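Local coordinates for protein aquaporin aqpM (Methanothermobacter marburgensis str. Marburg, PDB 2F2B) that forms a tetrameric membrane channel that lets water flow in either direction under osmotic drive and also gives a transient rise in initial glycerol flux, at residues 13-18 with 105-110; 84-89 with 98-103; 185-190 with 194-199. All blocks are in the same frame, centred on the assembly; numbering follows the deposited sequence.

Interaction 1 (13-18 with 105-110)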
loop_
_atom_site.group_PDB
_atom_site.type_symbol
_atom_site.label_atom_id
_atom_site.label_comp_id
_atom_site.label_asym_id
_atom_site.label_seq_id
_atom_site.Cartn_x
_atom_site.Cartn_y
_atom_site.Cartn_z
ATOM N N ILE A 13 -10.548 -8.660 21.969
ATOM C CA ILE A 13 -9.525 -7.664 21.663
ATOM C C ILE A 13 -9.368 -7.471 20.156
ATOM O O ILE A 13 -9.310 -6.339 19.667
ATOM C CB ILE A 13 -8.163 -8.072 22.269
ATOM C CG1 ILE A 13 -8.241 -8.005 23.797
ATOM C CG2 ILE A 13 -7.052 -7.152 21.753
ATOM C CD1 ILE A 13 -7.039 -8.603 24.504
ATOM N N GLY A 14 -9.310 -8.580 19.425
ATOM C CA GLY A 14 -9.151 -8.509 17.983
ATOM C C GLY A 14 -10.290 -7.795 17.283
ATOM O O GLY A 14 -10.064 -7.008 16.364
ATOM N N THR A 15 -11.520 -8.061 17.707
ATOM C CA THR A 15 -12.660 -7.416 17.072
ATOM C C THR A 15 -12.746 -5.952 17.504
ATOM O O THR A 15 -13.187 -5.098 16.741
ATOM C CB THR A 15 -13.968 -8.159 17.398
ATOM O OG1 THR A 15 -13.764 -9.569 17.220
ATOM C CG2 THR A 15 -15.073 -7.710 16.456
ATOM N N PHE A 16 -12.316 -5.671 18.730
ATOM C CA PHE A 16 -12.291 -4.305 19.243
ATOM C C PHE A 16 -11.352 -3.504 18.328
ATOM O O PHE A 16 -11.680 -2.402 17.888
ATOM C CB PHE A 16 -11.758 -4.314 20.689
ATOM C CG PHE A 16 -11.494 -2.942 21.268
ATOM C CD1 PHE A 16 -10.420 -2.173 20.828
ATOM C CD2 PHE A 16 -12.312 -2.430 22.268
ATOM C CE1 PHE A 16 -10.165 -0.912 21.375
ATOM C CE2 PHE A 16 -12.065 -1.170 22.822
ATOM C CZ PHE A 16 -10.990 -0.413 22.373
ATOM N N ILE A 17 -10.187 -4.077 18.047
ATOM C CA ILE A 17 -9.187 -3.433 17.192
ATOM C C ILE A 17 -9.724 -3.208 15.784
ATOM O O ILE A 17 -9.586 -2.119 15.213
ATOM C CB ILE A 17 -7.898 -4.290 17.125
ATOM C CG1 ILE A 17 -7.172 -4.218 18.474
ATOM C CG2 ILE A 17 -6.993 -3.805 15.983
ATOM C CD1 ILE A 17 -6.071 -5.252 18.649
ATOM N N LEU A 18 -10.343 -4.242 15.228
ATOM C CA LEU A 18 -10.906 -4.165 13.885
ATOM C C LEU A 18 -11.876 -2.987 13.745
ATOM O O LEU A 18 -11.779 -2.200 12.803
ATOM C CB LEU A 18 -11.612 -5.488 13.557
ATOM C CG LEU A 18 -12.176 -5.701 12.148
ATOM C CD1 LEU A 18 -12.287 -7.200 11.866
ATOM C CD2 LEU A 18 -13.528 -5.026 12.025
ATOM N N ILE A 105 -20.077 -14.300 20.631
ATOM C CA ILE A 105 -20.427 -13.359 21.688
ATOM C C ILE A 105 -19.238 -12.446 21.980
ATOM O O ILE A 105 -19.397 -11.234 22.123
ATOM C CB ILE A 105 -20.851 -14.092 22.983
ATOM C CG1 ILE A 105 -22.201 -14.779 22.759
ATOM C CG2 ILE A 105 -20.939 -13.104 24.146
ATOM C CD1 ILE A 105 -22.702 -15.570 23.957
ATOM N N ALA A 106 -18.045 -13.030 22.052
ATOM C CA ALA A 106 -16.838 -12.255 22.319
ATOM C C ALA A 106 -16.614 -11.225 21.215
ATOM O O ALA A 106 -16.209 -10.095 21.486
ATOM C CB ALA A 106 -15.624 -13.183 22.419
ATOM N N GLN A 107 -16.879 -11.626 19.974
ATOM C CA GLN A 107 -16.704 -10.744 18.820
ATOM C C GLN A 107 -17.710 -9.593 18.848
ATOM O O GLN A 107 -17.347 -8.437 18.619
ATOM C CB GLN A 107 -16.848 -11.553 17.521
ATOM C CG GLN A 107 -15.768 -12.629 17.341
ATOM C CD GLN A 107 -16.173 -13.717 16.356
ATOM O OE1 GLN A 107 -17.296 -13.725 15.852
ATOM N NE2 GLN A 107 -15.262 -14.644 16.086
ATOM N N LEU A 108 -18.973 -9.899 19.136
ATOM C CA LEU A 108 -19.999 -8.860 19.197
ATOM C C LEU A 108 -19.677 -7.842 20.294
ATOM O O LEU A 108 -19.807 -6.631 20.094
ATOM C CB LEU A 108 -21.374 -9.487 19.455
ATOM C CG LEU A 108 -21.943 -10.353 18.327
ATOM C CD1 LEU A 108 -23.197 -11.079 18.818
ATOM C CD2 LEU A 108 -22.264 -9.482 17.120
ATOM N N LEU A 109 -19.250 -8.340 21.451
ATOM C CA LEU A 109 -18.898 -7.480 22.576
ATOM C C LEU A 109 -17.677 -6.620 22.245
ATOM O O LEU A 109 -17.648 -5.425 22.540
ATOM C CB LEU A 109 -18.612 -8.330 23.819
ATOM C CG LEU A 109 -19.816 -9.055 24.433
ATOM C CD1 LEU A 109 -19.351 -9.944 25.582
ATOM C CD2 LEU A 109 -20.834 -8.033 24.920
ATOM N N GLY A 110 -16.671 -7.234 21.631
ATOM C CA GLY A 110 -15.473 -6.496 21.266
ATOM C C GLY A 110 -15.774 -5.373 20.292
ATOM O O GLY A 110 -15.235 -4.270 20.412
#
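Thr15 reaches from helix 4-33 onto the backbone of Gln107 on helix 100-122, and its three side-chain heavy atoms divide that surface. Thr15 CB lies 3.6 Å from Gln107 O. From there the methyl continues to the same oxygen, with Thr15 CG2 at 3.2 Å from Gln107 O, a close approach of a carbon to a carbonyl. The hydroxyl branch goes the other way: Thr15 OG1 lies 3.5 Å from Gln107 CA and 3.7 Å from Gln107 CG, carbons being its two nearest partners across the contact. With chi1 at -46°, OG1 stands beside its own backbone N, from where it hydrogen-bonds Glu11 O one helical turn earlier, while CG2 is left to meet the other helix. Gln107 sends its extended chain past Thr15, and its NE2 is hydrogen-bonded to both Thr86 OG1 and Glu11 OE1.

The second point of contact is almost pure backbone. Phe16 CA and Gly110 O are 3.2 Å apart in a CA-H...O contact, bent to 135° at the hydrogen. Lacking a side chain, Gly110 lets the CA atoms of Phe16 and Gly110 come within 4.4 Å, and the axes of the two short helical segments pass 7.4 Å apart at a crossing angle of -37°. Such close glycine-mediated helix packing with CA-H...O contacts is well known in membrane proteins. The Phe16 ring meets Phe113 of its own chain and Val152 of a second subunit. Around the pair, helix 52-73 packs on Ile17 and Leu18, while Ala201 of helix 200-214 touches both Thr15 and Gln107.

Interaction 2 (84-89 with 98-103)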
loop_
_atom_site.group_PDB
_atom_site.type_symbol
_atom_site.label_atom_id
_atom_site.label_comp_id
_atom_site.label_asym_id
_atom_site.label_seq_id
_atom_site.Cartn_x
_atom_site.Cartn_y
_atom_site.Cartn_z
ATOM N N ALA A 84 -18.913 -14.548 10.661
ATOM C CA ALA A 84 -19.040 -15.261 9.394
ATOM C C ALA A 84 -17.863 -16.211 9.156
ATOM O O ALA A 84 -18.025 -17.267 8.538
ATOM C CB ALA A 84 -19.160 -14.266 8.240
ATOM N N VAL A 85 -16.679 -15.839 9.638
ATOM C CA VAL A 85 -15.501 -16.689 9.479
ATOM C C VAL A 85 -15.628 -17.890 10.414
ATOM O O VAL A 85 -15.354 -19.026 10.025
ATOM C CB VAL A 85 -14.201 -15.913 9.804
ATOM C CG1 VAL A 85 -13.012 -16.875 9.871
ATOM C CG2 VAL A 85 -13.961 -14.852 8.732
ATOM N N THR A 86 -16.053 -17.629 11.645
ATOM C CA THR A 86 -16.235 -18.690 12.635
ATOM C C THR A 86 -17.233 -19.721 12.104
ATOM O O THR A 86 -16.989 -20.928 12.173
ATOM C CB THR A 86 -16.752 -18.109 13.973
ATOM O OG1 THR A 86 -15.790 -17.182 14.492
ATOM C CG2 THR A 86 -16.971 -19.220 15.005
ATOM N N ILE A 87 -18.349 -19.241 11.562
ATOM C CA ILE A 87 -19.375 -20.127 11.016
ATOM C C ILE A 87 -18.869 -20.828 9.754
ATOM O O ILE A 87 -19.142 -22.010 9.539
ATOM C CB ILE A 87 -20.676 -19.337 10.721
ATOM C CG1 ILE A 87 -21.297 -18.881 12.048
ATOM C CG2 ILE A 87 -21.661 -20.198 9.932
ATOM C CD1 ILE A 87 -22.488 -17.957 11.904
ATOM N N GLY A 88 -18.116 -20.104 8.931
ATOM C CA GLY A 88 -17.571 -20.698 7.723
ATOM C C GLY A 88 -16.653 -21.866 8.043
ATOM O O GLY A 88 -16.732 -22.921 7.407
ATOM N N LEU A 89 -15.780 -21.683 9.031
ATOM C CA LEU A 89 -14.849 -22.730 9.444
ATOM C C LEU A 89 -15.626 -23.912 10.016
ATOM O O LEU A 89 -15.299 -25.072 9.759
ATOM C CB LEU A 89 -13.876 -22.191 10.498
ATOM C CG LEU A 89 -12.893 -21.118 10.019
ATOM C CD1 LEU A 89 -12.156 -20.515 11.211
ATOM C CD2 LEU A 89 -11.911 -21.733 9.029
ATOM N N ARG A 98 -19.191 -26.390 19.472
ATOM C CA ARG A 98 -19.339 -26.007 20.871
ATOM C C ARG A 98 -18.684 -24.669 21.216
ATOM O O ARG A 98 -18.979 -24.086 22.261
ATOM C CB ARG A 98 -18.767 -27.099 21.781
ATOM C CG ARG A 98 -17.302 -27.404 21.536
ATOM C CD ARG A 98 -16.778 -28.430 22.527
ATOM N NE ARG A 98 -15.378 -28.754 22.277
ATOM C CZ ARG A 98 -14.951 -29.514 21.274
ATOM N NH1 ARG A 98 -15.817 -30.042 20.419
ATOM N NH2 ARG A 98 -13.655 -29.738 21.120
ATOM N N GLU A 99 -17.801 -24.180 20.349
ATOM C CA GLU A 99 -17.125 -22.910 20.606
ATOM C C GLU A 99 -17.607 -21.775 19.703
ATOM O O GLU A 99 -17.142 -20.642 19.826
ATOM C CB GLU A 99 -15.610 -23.071 20.444
ATOM C CG GLU A 99 -15.020 -24.222 21.243
ATOM C CD GLU A 99 -13.505 -24.216 21.254
ATOM O OE1 GLU A 99 -12.899 -23.841 20.227
ATOM O OE2 GLU A 99 -12.917 -24.601 22.286
ATOM N N VAL A 100 -18.536 -22.076 18.803
ATOM C CA VAL A 100 -19.060 -21.063 17.891
ATOM C C VAL A 100 -19.749 -19.910 18.623
ATOM O O VAL A 100 -19.415 -18.743 18.406
ATOM C CB VAL A 100 -20.048 -21.685 16.875
ATOM C CG1 VAL A 100 -20.801 -20.585 16.127
ATOM C CG2 VAL A 100 -19.286 -22.559 15.892
ATOM N N VAL A 101 -20.706 -20.225 19.492
ATOM C CA VAL A 101 -21.407 -19.173 20.220
ATOM C C VAL A 101 -20.469 -18.363 21.121
ATOM O O VAL A 101 -20.560 -17.136 21.170
ATOM C CB VAL A 101 -22.580 -19.746 21.049
ATOM C CG1 VAL A 101 -23.215 -18.649 21.889
ATOM C CG2 VAL A 101 -23.620 -20.347 20.108
ATOM N N PRO A 102 -19.565 -19.034 21.855
ATOM C CA PRO A 102 -18.640 -18.297 22.722
ATOM C C PRO A 102 -17.818 -17.280 21.920
ATOM O O PRO A 102 -17.664 -16.131 22.333
ATOM C CB PRO A 102 -17.773 -19.402 23.313
ATOM C CG PRO A 102 -18.748 -20.531 23.450
ATOM C CD PRO A 102 -19.502 -20.481 22.135
ATOM N N TYR A 103 -17.296 -17.707 20.774
ATOM C CA TYR A 103 -16.507 -16.805 19.932
ATOM C C TYR A 103 -17.341 -15.644 19.402
ATOM O O TYR A 103 -16.905 -14.493 19.444
ATOM C CB TYR A 103 -15.896 -17.556 18.744
ATOM C CG TYR A 103 -14.479 -18.039 18.961
ATOM C CD1 TYR A 103 -13.553 -18.008 17.919
ATOM C CD2 TYR A 103 -14.069 -18.550 20.193
ATOM C CE1 TYR A 103 -12.255 -18.476 18.093
ATOM C CE2 TYR A 103 -12.772 -19.021 20.379
ATOM C CZ TYR A 103 -11.871 -18.983 19.325
ATOM O OH TYR A 103 -10.594 -19.460 19.491
#
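Thr86 points its methyl from helix 83-91 at the first turn of helix 100-122, where Thr86 CG2 rests 4.0 Å from Val100 CA and 4.2 Å from Val100 CG2. The threonine and valine side chains run by one another, each heading the opposite way. Alongside, Ile87 CG1 touches the other branch of the same valine, Val100 CG1, at 4.4 Å, and Val100 thereby spans two successive residues of the short helix. The hydroxyl of Thr86 turns toward Tyr103 instead: Thr86 OG1 lies near the ring plane, at the edge, 4.2 Å from Tyr103 CD1. Its chi1 of -61° separates the branches, holding CG2 anti to the backbone N and OG1 beside it. Phe95, from the connecting loop, touches Thr86, Val100 and Tyr103 and fills in this corner of the fold, where the first NPA half-helix packs against the next membrane-spanning helix.

No hydrogen bond joins the two segments directly, and the contact is one of loose van der Waals packing. The polar ends are satisfied elsewhere, Thr86 OG1 by His80 ND1, and Tyr103 OH by Ser77 O and Arg7 NH1, which should restrict rotation of both side chains.

Interaction 3 (185-190 with 194-199)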
loop_
_atom_site.group_PDB
_atom_site.type_symbol
_atom_site.label_atom_id
_atom_site.label_comp_id
_atom_site.label_asym_id
_atom_site.label_seq_id
_atom_site.Cartn_x
_atom_site.Cartn_y
_atom_site.Cartn_z
ATOM N N GLY A 185 -8.757 -4.548 -0.246
ATOM C CA GLY A 185 -9.174 -4.531 -1.641
ATOM C C GLY A 185 -10.677 -4.642 -1.819
ATOM O O GLY A 185 -11.259 -3.973 -2.671
ATOM N N ILE A 186 -11.311 -5.491 -1.023
ATOM C CA ILE A 186 -12.756 -5.672 -1.100
ATOM C C ILE A 186 -13.465 -4.375 -0.704
ATOM O O ILE A 186 -14.435 -3.971 -1.349
ATOM C CB ILE A 186 -13.212 -6.846 -0.190
ATOM C CG1 ILE A 186 -12.625 -8.157 -0.727
ATOM C CG2 ILE A 186 -14.750 -6.937 -0.157
ATOM C CD1 ILE A 186 -12.711 -9.332 0.247
ATOM N N ILE A 187 -12.969 -3.711 0.336
ATOM C CA ILE A 187 -13.573 -2.455 0.783
ATOM C C ILE A 187 -13.402 -1.367 -0.278
ATOM O O ILE A 187 -14.299 -0.550 -0.500
ATOM C CB ILE A 187 -12.947 -1.985 2.129
ATOM C CG1 ILE A 187 -13.420 -2.904 3.259
ATOM C CG2 ILE A 187 -13.328 -0.526 2.423
ATOM C CD1 ILE A 187 -12.675 -2.702 4.580
ATOM N N THR A 188 -12.253 -1.356 -0.942
ATOM C CA THR A 188 -12.009 -0.353 -1.971
ATOM C C THR A 188 -13.078 -0.437 -3.062
ATOM O O THR A 188 -13.576 0.585 -3.538
ATOM C CB THR A 188 -10.601 -0.537 -2.588
ATOM O OG1 THR A 188 -9.619 -0.441 -1.550
ATOM C CG2 THR A 188 -10.320 0.538 -3.634
ATOM N N THR A 189 -13.451 -1.657 -3.435
ATOM C CA THR A 189 -14.454 -1.863 -4.479
ATOM C C THR A 189 -15.904 -1.726 -4.006
ATOM O O THR A 189 -16.700 -1.003 -4.608
ATOM C CB THR A 189 -14.317 -3.268 -5.112
ATOM O OG1 THR A 189 -12.993 -3.434 -5.641
ATOM C CG2 THR A 189 -15.331 -3.447 -6.250
ATOM N N LEU A 190 -16.230 -2.422 -2.922
ATOM C CA LEU A 190 -17.594 -2.466 -2.387
ATOM C C LEU A 190 -17.988 -1.446 -1.317
ATOM O O LEU A 190 -19.159 -1.374 -0.936
ATOM C CB LEU A 190 -17.858 -3.881 -1.852
ATOM C CG LEU A 190 -18.571 -4.943 -2.707
ATOM C CD1 LEU A 190 -18.501 -4.621 -4.183
ATOM C CD2 LEU A 190 -17.983 -6.308 -2.399
ATOM N N SER A 194 -22.236 -1.227 -0.383
ATOM C CA SER A 194 -22.879 -1.726 0.834
ATOM C C SER A 194 -22.140 -1.332 2.108
ATOM O O SER A 194 -22.595 -1.629 3.212
ATOM C CB SER A 194 -22.944 -3.248 0.792
ATOM O OG SER A 194 -21.629 -3.782 0.855
ATOM N N GLY A 195 -20.993 -0.682 1.955
ATOM C CA GLY A 195 -20.199 -0.319 3.115
ATOM C C GLY A 195 -19.141 -1.393 3.308
ATOM O O GLY A 195 -18.210 -1.233 4.095
ATOM N N SER A 196 -19.300 -2.499 2.581
ATOM C CA SER A 196 -18.368 -3.630 2.616
ATOM C C SER A 196 -18.030 -4.121 4.021
ATOM O O SER A 196 -16.870 -4.088 4.444
ATOM C CB SER A 196 -17.076 -3.268 1.876
ATOM O OG SER A 196 -16.197 -4.382 1.816
ATOM N N SER A 197 -19.049 -4.584 4.736
ATOM C CA SER A 197 -18.880 -5.093 6.095
ATOM C C SER A 197 -18.147 -6.432 6.157
ATOM O O SER A 197 -17.128 -6.555 6.841
ATOM C CB SER A 197 -20.246 -5.257 6.763
ATOM O OG SER A 197 -20.131 -6.076 7.911
ATOM N N LEU A 198 -18.694 -7.428 5.458
ATOM C CA LEU A 198 -18.142 -8.787 5.408
ATOM C C LEU A 198 -18.083 -9.388 6.804
ATOM O O LEU A 198 -17.533 -10.473 6.989
ATOM C CB LEU A 198 -16.709 -8.767 4.857
ATOM C CG LEU A 198 -16.343 -7.812 3.720
ATOM C CD1 LEU A 198 -14.855 -7.989 3.384
ATOM C CD2 LEU A 198 -17.214 -8.091 2.497
ATOM N N ASN A 199 -18.697 -8.714 7.769
ATOM C CA ASN A 199 -18.570 -9.123 9.165
ATOM C C ASN A 199 -19.760 -8.681 10.027
ATOM O O ASN A 199 -19.928 -7.492 10.292
ATOM C CB ASN A 199 -17.283 -8.458 9.664
ATOM C CG ASN A 199 -16.865 -8.906 11.036
ATOM O OD1 ASN A 199 -17.691 -9.150 11.914
ATOM N ND2 ASN A 199 -15.556 -8.983 11.239
#
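The carbonyl of Leu190, at the last turn of helix 175-194, receives Ser194 N at 3.1 Å and, weakly, Gly195 N at 3.5 Å, after which the chain leaves the helix at Gly195 with a positive phi of 96° and turns back obliquely across the helix flank. The Ser194 bond runs nearly straight out from the carbonyl. Ser194 OG then takes up the amide two residues on, Ser196 N, at 3.2 Å, forming an ST turn that probably helps hold the bend.

Ser196 turns its side chain back onto the helix. Its OG, anti to the backbone N (chi1 -176°), lies 3.4 Å from Ile187 CA and 3.5 Å from Ile186 CG2, with Ile187 CG1 also close. This hydroxyl is buried by the contact, with mostly carbon near it, and has no hydrogen-bond partner in the model. Ser196 CB meets Leu190 CB at 3.9 Å.

This descent is the extended limb of the second pore-forming loop of the aquaporin fold, leading to the NPA motif at the start of helix 200-214. Asn199, the first residue of the motif, is the N-cap of helix 200-214, with OD1 accepting from Arg202 N, while ND2 is hydrogen-bonded to Ile81 O and to a bound glycerol that probably comes from the crystallisation liquor. The carboxylate of Glu150 bonds the Ser194 hydroxyl and accepts from the amides of Ser197 and Leu198, so that one side chain serves three groups of the loop.

Farther down, Leu198 crosses Ile186 at a slant, its CD1 3.7 Å from Ile186 CG2 and its CD2 on the same methyl. Thr189 OG1, away from this contact, hydrogen-bonds Phe21 O of a third subunit, and Ile186 packs on that phenylalanine.

Overall arrangement
Interactions 1 and 2 share helix 100-122 and have centres 13 Å apart; they meet where Gln107 NE2 lies 3.0 Å from Thr86 OG1, probably a hydrogen bond, which ties the first half-helix to the helix pair 4-33 and 100-122. Interaction 3 lies farther along the chain, its centre 19 Å from that of interaction 1, but Leu18 CD1 packs on Asn199 ND2 at 3.8 Å. Interactions 2 and 3 do not touch, although their nearest atoms are about 4 Å apart. Each of these two includes part of an NPA motif, Ala84 in one and Asn199 in the other, and interaction 1 reaches the second motif through Leu18.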